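Local coordinates for protein serine acetyltransferase (PDB 3F1X) that probably transfers an acetyl group to serine as a left-handed beta-helix acyltransferase, a step in amino-acid biosynthesis, at residues 177-182 with 192-197. Numbering follows the deposited sequence.
Sequences IPRFIT and DIHPGA
The hydroxyl of T182 and the carboxylate of D192 are joined by a water, which donates to D192 OD1 at 2.6 Å and lies 2.8 Å from T182 OG1; R179 NE adds a weak third bond to it. A second water bridges the backbones, donating to T182 O and accepting from I193 N at 2.9 Å. Direct contact is made where T182 CB and CG2 lie against I193 O, and T182 OG1 lies 3.4 Å from P195 CD. The two proline rings meet through CB atoms, P178 to P195, at 3.8 Å. R179, its CG anti to the backbone N (chi1 -172°) and its chain bent at chi2, runs past P195 CD. Its NH1 comes to the edge of the H194 ring, 3.8 Å from CE1. H194 ND1 lies over one face of the guanidinium, the two planes 57° apart. R179 NE also forms a salt bridge with E183. The contact joins the start of helix 177-189 to the first strand of the parallel beta-helix, where D192 and H194 pair with I213 of the next coil. Helix 155-171 packs on both segments through L169, A166 and Y163, while D192 OD2 is hydrogen-bonded to H207 ND1 of a neighbouring subunit.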
# COMPACT_ATOMS: atom_id res chain seq x y z
N ILE A 177 11.03 22.14 11.40
CA ILE A 177 10.87 21.61 10.06
C ILE A 177 12.11 21.71 9.16
O ILE A 177 12.41 20.76 8.43
CB ILE A 177 9.67 22.26 9.35
CG1 ILE A 177 8.39 21.97 10.14
CG2 ILE A 177 9.52 21.71 7.95
CD1 ILE A 177 8.16 20.48 10.42
N PRO A 178 12.85 22.83 9.19
CA PRO A 178 14.04 22.93 8.32
C PRO A 178 15.10 21.85 8.58
O PRO A 178 15.62 21.25 7.65
CB PRO A 178 14.57 24.33 8.62
CG PRO A 178 13.32 25.10 8.99
CD PRO A 178 12.60 24.11 9.89
N ARG A 179 15.40 21.61 9.85
CA ARG A 179 16.39 20.61 10.23
C ARG A 179 15.89 19.22 9.84
O ARG A 179 16.66 18.35 9.42
CB ARG A 179 16.66 20.68 11.74
CG ARG A 179 17.81 19.82 12.23
CD ARG A 179 19.12 20.17 11.51
NE ARG A 179 20.22 19.31 11.96
CZ ARG A 179 20.89 19.46 13.10
NH1 ARG A 179 20.58 20.45 13.93
NH2 ARG A 179 21.86 18.62 13.41
N PHE A 180 14.59 19.01 9.99
CA PHE A 180 13.96 17.75 9.63
C PHE A 180 14.24 17.48 8.16
O PHE A 180 14.65 16.38 7.78
CB PHE A 180 12.45 17.87 9.81
CG PHE A 180 11.90 16.92 10.81
CD1 PHE A 180 11.60 15.61 10.45
CD2 PHE A 180 11.67 17.33 12.12
CE1 PHE A 180 11.07 14.72 11.37
CE2 PHE A 180 11.15 16.45 13.06
CZ PHE A 180 10.85 15.13 12.69
N ILE A 181 14.02 18.50 7.34
CA ILE A 181 14.23 18.38 5.91
C ILE A 181 15.69 18.12 5.52
O ILE A 181 15.94 17.29 4.64
CB ILE A 181 13.66 19.62 5.18
CG1 ILE A 181 12.13 19.59 5.28
CG2 ILE A 181 14.16 19.67 3.73
CD1 ILE A 181 11.40 20.72 4.59
N THR A 182 16.65 18.79 6.15
CA THR A 182 18.04 18.54 5.78
C THR A 182 18.52 17.18 6.26
O THR A 182 19.30 16.52 5.57
CB THR A 182 19.02 19.64 6.30
OG1 THR A 182 18.90 19.80 7.72
CG2 THR A 182 18.75 20.97 5.59
N ASP A 192 25.25 16.17 4.69
CA ASP A 192 24.65 16.89 5.82
C ASP A 192 24.93 18.39 5.79
O ASP A 192 26.04 18.85 6.08
CB ASP A 192 25.17 16.27 7.13
CG ASP A 192 24.50 16.85 8.37
OD1 ASP A 192 23.30 17.16 8.33
OD2 ASP A 192 25.19 16.96 9.42
N ILE A 193 23.90 19.16 5.42
CA ILE A 193 23.99 20.61 5.33
C ILE A 193 23.01 21.22 6.34
O ILE A 193 21.81 20.98 6.25
CB ILE A 193 23.57 21.12 3.92
CG1 ILE A 193 24.34 20.36 2.83
CG2 ILE A 193 23.85 22.63 3.80
CD1 ILE A 193 23.81 20.61 1.42
N HIS A 194 23.52 22.01 7.29
CA HIS A 194 22.64 22.64 8.28
C HIS A 194 21.84 23.71 7.56
O HIS A 194 22.38 24.48 6.78
CB HIS A 194 23.45 23.29 9.41
CG HIS A 194 22.59 23.84 10.52
ND1 HIS A 194 22.29 23.11 11.65
CD2 HIS A 194 21.95 25.02 10.65
CE1 HIS A 194 21.50 23.82 12.44
NE2 HIS A 194 21.28 24.99 11.85
N PRO A 195 20.53 23.77 7.83
CA PRO A 195 19.67 24.77 7.19
C PRO A 195 20.13 26.22 7.34
O PRO A 195 19.81 27.05 6.50
CB PRO A 195 18.30 24.49 7.80
CG PRO A 195 18.60 23.88 9.11
CD PRO A 195 19.76 22.96 8.79
N GLY A 196 20.90 26.50 8.39
CA GLY A 196 21.38 27.85 8.62
C GLY A 196 22.58 28.26 7.78
O GLY A 196 22.92 29.43 7.70
N ALA A 197 23.24 27.29 7.15
CA ALA A 197 24.38 27.63 6.32
C ALA A 197 23.93 28.59 5.23
O ALA A 197 22.75 28.61 4.87
CB ALA A 197 24.97 26.37 5.69
O HOH W 1 21.26 18.64 8.80
O HOH W 2 21.60 17.62 4.47